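Local coordinates for protein class I SAM-dependent methyltransferase (Silicibacter pomeroyi DSS-3, PDB 3CVO) that probably works as a Rossmann-fold class I methyltransferase using S-adenosylmethionine, although its substrate and exact function are not established, at residues Arg25-Ser39 against Val45-Glu58. Residues are numbered along the deposited sequence; the frame is centred on the assembly and turned at random. Where two conformers were deposited one is given.
With EDO (1,2-ethanediol), chain O.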
loop_
_atom_site.group_PDB
_atom_site.type_symbol
_atom_site.label_atom_id
_atom_site.label_comp_id
_atom_site.label_asym_id
_atom_site.label_seq_id
_atom_site.Cartn_x
_atom_site.Cartn_y
_atom_site.Cartn_z
ATOM N N ARG A 25 16.071 27.203 6.444
ATOM C CA ARG A 25 16.043 28.456 5.689
ATOM C C ARG A 25 16.922 28.337 4.463
ATOM O O ARG A 25 16.547 28.737 3.351
ATOM C CB ARG A 25 16.481 29.643 6.554
ATOM C CG ARG A 25 15.517 29.929 7.705
ATOM C CD ARG A 25 15.937 31.191 8.501
ATOM N NE ARG A 25 15.080 31.382 9.666
ATOM C CZ ARG A 25 14.008 32.169 9.676
ATOM N NH1 ARG A 25 13.682 32.854 8.583
ATOM N NH2 ARG A 25 13.268 32.283 10.778
HETATM N N MSE A 26 18.084 27.736 4.655
HETATM C CA MSE A 26 19.032 27.586 3.555
HETATM C C MSE A 26 18.449 26.673 2.469
HETATM O O MSE A 26 18.565 26.980 1.291
HETATM C CB MSE A 26 20.371 27.058 4.041
HETATM C CG MSE A 26 21.158 28.094 4.822
HETATM SE SE MSE A 26 22.781 27.345 5.634
HETATM C CE MSE A 26 23.354 28.964 6.614
ATOM N N ALA A 27 17.778 25.590 2.878
ATOM C CA ALA A 27 17.215 24.621 1.935
ATOM C C ALA A 27 16.162 25.314 1.105
ATOM O O ALA A 27 16.075 25.139 -0.108
ATOM C CB ALA A 27 16.592 23.411 2.680
ATOM N N TYR A 28 15.351 26.104 1.792
ATOM C CA TYR A 28 14.218 26.806 1.176
ATOM C C TYR A 28 14.705 27.915 0.235
ATOM O O TYR A 28 14.086 28.211 -0.791
ATOM C CB TYR A 28 13.283 27.400 2.249
ATOM C CG TYR A 28 12.307 26.396 2.847
ATOM C CD1 TYR A 28 12.503 25.024 2.721
ATOM C CD2 TYR A 28 11.164 26.821 3.499
ATOM C CE1 TYR A 28 11.583 24.119 3.234
ATOM C CE2 TYR A 28 10.241 25.924 4.020
ATOM C CZ TYR A 28 10.448 24.572 3.898
ATOM O OH TYR A 28 9.510 23.633 4.427
ATOM N N GLU A 29 15.837 28.506 0.599
ATOM C CA GLU A 29 16.434 29.585 -0.199
ATOM C C GLU A 29 16.891 29.001 -1.507
ATOM O O GLU A 29 16.704 29.594 -2.563
ATOM C CB GLU A 29 17.576 30.293 0.541
ATOM C CG GLU A 29 17.007 31.206 1.602
ATOM C CD GLU A 29 18.033 31.975 2.426
ATOM O OE1 GLU A 29 19.235 31.611 2.432
ATOM O OE2 GLU A 29 17.609 32.941 3.102
ATOM N N GLU A 30 17.429 27.795 -1.421
ATOM C CA GLU A 30 18.027 27.103 -2.567
ATOM C C GLU A 30 16.969 26.474 -3.488
ATOM O O GLU A 30 17.194 26.317 -4.664
ATOM C CB GLU A 30 19.037 26.017 -2.127
ATOM C CG GLU A 30 20.410 26.530 -1.707
ATOM N N ALA A 31 15.837 26.084 -2.930
ATOM C CA ALA A 31 14.723 25.454 -3.679
ATOM C C ALA A 31 13.873 26.460 -4.438
ATOM O O ALA A 31 13.733 27.608 -4.028
ATOM C CB ALA A 31 13.795 24.718 -2.684
ATOM N N GLU A 32 13.278 26.013 -5.541
ATOM C CA GLU A 32 12.206 26.790 -6.179
ATOM C C GLU A 32 10.849 26.253 -5.765
ATOM O O GLU A 32 9.917 27.010 -5.476
ATOM C CB GLU A 32 12.257 26.749 -7.693
ATOM C CG GLU A 32 11.008 27.386 -8.296
ATOM C CD GLU A 32 10.857 27.201 -9.800
ATOM O OE1 GLU A 32 11.218 26.116 -10.327
ATOM O OE2 GLU A 32 10.357 28.157 -10.446
ATOM N N VAL A 33 10.754 24.932 -5.748
ATOM C CA VAL A 33 9.505 24.231 -5.411
ATOM C C VAL A 33 9.692 23.536 -4.083
ATOM O O VAL A 33 10.621 22.769 -3.885
ATOM C CB VAL A 33 9.008 23.247 -6.554
ATOM C CG1 VAL A 33 7.646 22.584 -6.200
ATOM C CG2 VAL A 33 8.921 23.992 -7.883
ATOM N N ILE A 34 8.766 23.835 -3.169
ATOM C CA ILE A 34 8.823 23.332 -1.803
ATOM C C ILE A 34 7.545 22.575 -1.498
ATOM O O ILE A 34 6.481 23.070 -1.722
ATOM C CB ILE A 34 8.957 24.508 -0.745
ATOM C CG1 ILE A 34 10.283 25.259 -0.910
ATOM C CG2 ILE A 34 8.807 23.953 0.712
ATOM C CD1 ILE A 34 10.282 26.753 -0.406
ATOM N N LEU A 35 7.695 21.361 -0.994
ATOM C CA LEU A 35 6.556 20.581 -0.537
ATOM C C LEU A 35 6.735 20.330 0.942
ATOM O O LEU A 35 7.789 19.873 1.364
ATOM C CB LEU A 35 6.474 19.228 -1.310
ATOM C CG LEU A 35 5.611 18.125 -0.666
ATOM C CD1 LEU A 35 4.152 18.657 -0.567
ATOM C CD2 LEU A 35 5.690 16.773 -1.411
ATOM N N GLU A 36 5.707 20.656 1.717
ATOM C CA GLU A 36 5.707 20.396 3.135
ATOM C C GLU A 36 4.608 19.465 3.534
ATOM O O GLU A 36 3.476 19.494 3.024
ATOM C CB GLU A 36 5.546 21.700 3.945
ATOM C CG GLU A 36 6.434 22.837 3.631
ATOM C CD GLU A 36 6.188 23.994 4.581
ATOM O OE1 GLU A 36 4.993 24.373 4.743
ATOM O OE2 GLU A 36 7.176 24.510 5.192
ATOM N N TYR A 37 4.959 18.588 4.452
ATOM C CA TYR A 37 3.925 17.858 5.181
ATOM C C TYR A 37 3.882 18.426 6.591
ATOM O O TYR A 37 4.865 18.352 7.312
ATOM C CB TYR A 37 4.277 16.392 5.223
ATOM C CG TYR A 37 4.265 15.646 3.908
ATOM C CD1 TYR A 37 3.108 15.107 3.409
ATOM C CD2 TYR A 37 5.446 15.444 3.194
ATOM C CE1 TYR A 37 3.100 14.352 2.222
ATOM C CE2 TYR A 37 5.468 14.693 2.021
ATOM C CZ TYR A 37 4.280 14.146 1.538
ATOM O OH TYR A 37 4.228 13.339 0.425
ATOM N N GLY A 38 2.760 19.021 6.959
ATOM C CA GLY A 38 2.686 19.850 8.148
ATOM C C GLY A 38 2.791 21.293 7.734
ATOM O O GLY A 38 3.559 21.630 6.846
ATOM N N SER A 39 1.938 22.134 8.285
ATOM C CA SER A 39 1.990 23.565 7.970
ATOM C C SER A 39 2.212 24.340 9.248
ATOM O O SER A 39 1.838 23.898 10.310
ATOM C CB SER A 39 0.731 24.034 7.229
ATOM O OG SER A 39 -0.377 24.111 8.096
ATOM N N VAL A 45 8.237 30.876 6.658
ATOM C CA VAL A 45 9.609 30.991 6.167
ATOM C C VAL A 45 9.665 30.922 4.637
ATOM O O VAL A 45 10.371 31.709 3.992
ATOM C CB VAL A 45 10.582 29.946 6.758
ATOM C CG1 VAL A 45 11.931 30.028 6.025
ATOM C CG2 VAL A 45 10.767 30.156 8.258
ATOM N N ALA A 46 8.866 30.035 4.064
ATOM C CA ALA A 46 8.849 29.842 2.609
ATOM C C ALA A 46 8.140 31.005 1.908
ATOM O O ALA A 46 8.590 31.525 0.871
ATOM C CB ALA A 46 8.165 28.521 2.253
ATOM N N ALA A 47 7.031 31.415 2.516
ATOM C CA ALA A 47 6.171 32.473 1.998
ATOM C C ALA A 47 6.901 33.797 1.849
ATOM O O ALA A 47 6.563 34.610 1.001
ATOM C CB ALA A 47 4.946 32.661 2.910
ATOM N N GLU A 48 7.892 34.003 2.703
ATOM C CA GLU A 48 8.568 35.284 2.817
ATOM C C GLU A 48 9.735 35.383 1.869
ATOM O O GLU A 48 10.355 36.413 1.749
ATOM C CB GLU A 48 9.027 35.518 4.251
ATOM C CG GLU A 48 7.846 35.722 5.181
ATOM C CD GLU A 48 8.244 36.139 6.587
ATOM O OE1 GLU A 48 9.379 35.814 7.033
ATOM O OE2 GLU A 48 7.390 36.787 7.237
ATOM N N LEU A 49 10.003 34.282 1.180
ATOM C CA LEU A 49 11.024 34.227 0.151
ATOM C C LEU A 49 10.397 34.413 -1.236
ATOM O O LEU A 49 9.314 33.877 -1.540
ATOM C CB LEU A 49 11.808 32.918 0.214
ATOM C CG LEU A 49 12.603 32.630 1.497
ATOM C CD1 LEU A 49 13.092 31.165 1.534
ATOM C CD2 LEU A 49 13.749 33.583 1.638
ATOM N N PRO A 50 11.057 35.202 -2.094
ATOM C CA PRO A 50 10.466 35.391 -3.414
ATOM C C PRO A 50 10.691 34.233 -4.351
ATOM O O PRO A 50 11.629 33.473 -4.210
ATOM C CB PRO A 50 11.153 36.641 -3.935
ATOM C CG PRO A 50 12.483 36.660 -3.219
ATOM C CD PRO A 50 12.195 36.101 -1.852
ATOM N N GLY A 51 9.777 34.112 -5.290
ATOM C CA GLY A 51 9.908 33.190 -6.411
ATOM C C GLY A 51 9.762 31.721 -6.059
ATOM O O GLY A 51 10.288 30.865 -6.745
ATOM N N LYS A 52 9.018 31.424 -5.005
ATOM C CA LYS A 52 8.774 30.026 -4.589
ATOM C C LYS A 52 7.382 29.494 -4.908
ATOM O O LYS A 52 6.404 30.224 -4.953
ATOM C CB LYS A 52 8.959 29.859 -3.090
ATOM C CG LYS A 52 10.214 30.439 -2.487
ATOM C CD LYS A 52 11.497 29.886 -3.069
ATOM C CE LYS A 52 12.676 30.451 -2.328
ATOM N NZ LYS A 52 13.967 30.198 -3.016
ATOM N N HIS A 53 7.309 28.182 -5.122
ATOM C CA HIS A 53 6.042 27.514 -5.234
ATOM C C HIS A 53 5.955 26.538 -4.064
ATOM O O HIS A 53 6.775 25.642 -3.969
ATOM C CB HIS A 53 5.936 26.755 -6.552
ATOM C CG HIS A 53 4.638 26.032 -6.722
ATOM N ND1 HIS A 53 3.583 26.553 -7.443
ATOM C CD2 HIS A 53 4.209 24.840 -6.233
ATOM C CE1 HIS A 53 2.568 25.707 -7.403
ATOM N NE2 HIS A 53 2.925 24.657 -6.683
ATOM N N VAL A 54 4.967 26.769 -3.198
ATOM C CA VAL A 54 4.848 26.088 -1.918
ATOM C C VAL A 54 3.513 25.388 -1.775
ATOM O O VAL A 54 2.465 25.943 -2.057
ATOM C CB VAL A 54 5.042 27.070 -0.736
ATOM C CG1 VAL A 54 5.200 26.273 0.568
ATOM C CG2 VAL A 54 6.231 27.992 -1.017
ATOM N N THR A 55 3.599 24.123 -1.360
ATOM C CA THR A 55 2.439 23.300 -1.087
ATOM C C THR A 55 2.646 22.665 0.262
ATOM O O THR A 55 3.712 22.130 0.555
ATOM C CB THR A 55 2.185 22.180 -2.169
ATOM O OG1 THR A 55 2.205 22.762 -3.471
ATOM C CG2 THR A 55 0.827 21.504 -1.944
ATOM N N SER A 56 1.639 22.807 1.103
ATOM C CA SER A 56 1.700 22.297 2.471
ATOM C C SER A 56 0.467 21.454 2.759
ATOM O O SER A 56 -0.657 21.916 2.719
ATOM C CB SER A 56 1.784 23.454 3.479
ATOM O OG SER A 56 2.834 24.363 3.120
ATOM N N VAL A 57 0.725 20.187 3.029
ATOM C CA VAL A 57 -0.301 19.197 3.315
ATOM C C VAL A 57 -0.610 19.266 4.796
ATOM O O VAL A 57 0.256 19.223 5.662
ATOM C CB VAL A 57 0.192 17.734 2.905
ATOM C CG1 VAL A 57 -0.815 16.621 3.393
ATOM C CG2 VAL A 57 0.496 17.671 1.400
ATOM N N GLU A 58 -1.883 19.373 5.108
ATOM C CA GLU A 58 -2.278 19.603 6.496
ATOM C C GLU A 58 -3.536 18.801 6.876
ATOM O O GLU A 58 -4.537 18.886 6.192
ATOM C CB GLU A 58 -2.562 21.112 6.672
ATOM C CG GLU A 58 -3.034 21.551 8.067
ATOM C CD GLU A 58 -2.071 21.106 9.176
ATOM O OE1 GLU A 58 -0.895 21.498 9.097
ATOM O OE2 GLU A 58 -2.499 20.323 10.056
HETATM C C1 EDO O . -0.134 22.391 -7.090
HETATM O O1 EDO O . 1.311 22.459 -7.113
HETATM C C2 EDO O . -0.654 22.341 -5.648
HETATM O O2 EDO O . 0.008 23.344 -4.852
HETATM O O HOH W 1 4.819 22.596 -4.106
#
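Lys52, just ahead of strand 53-58, reaches to the end of helix 18-30, where backbone carbonyls gather round its amine. Its CB sits 3.8 Å from Glu32 O, and CG passes the CD1 tip of Ile34. A bend at chi2 (-59°) then turns the chain toward the helix end: CD lies 3.3 Å from Ala31 O, and CE comes close to Tyr28 O. At the tip NZ gives a hydrogen bond of 2.8 Å to Ala31 O, running almost straight out along that carbonyl, and another to Glu29 O, approached from above the carbonyl plane; a weak one goes to Tyr28 O. The C-terminal end of the helix dipole probably favours the ammonium here. A methionine in place of this lysine would probably leave the carbonyls of Glu29 and Ala31 without their shared donor and the helix end less firmly tied to the neighbouring strand.

Beyond it, strands 33-37 and 53-58 run parallel as the first beta-alpha-beta unit of the Rossmann-like fold, with helix 41-47 as the crossover. Ala46 of that helix brings its CB to within 3.7 Å of Tyr28 CD2, and Ile34 CD1 touches the same methyl. Glu36 stands on the same side of the sheet as Ile34: its OE1 accepts from Ser56 OG at 2.7 Å, while OE2 takes the Tyr28 hydroxyl on its anti lone pair. Ser42 and Thr43 of the crossover helix also bond this carboxylate, so its rotation is fixed from several directions. At its C-terminal end strand 33-37 runs into Gly38, and Glu58, bent at chi2 (55°), grips Ser39 in the loop that follows: OE1 accepts from both Ser39 N, at 3.0 Å, and Ser39 OG, at 2.8 Å, while OE2 is bonded to Asp60 N.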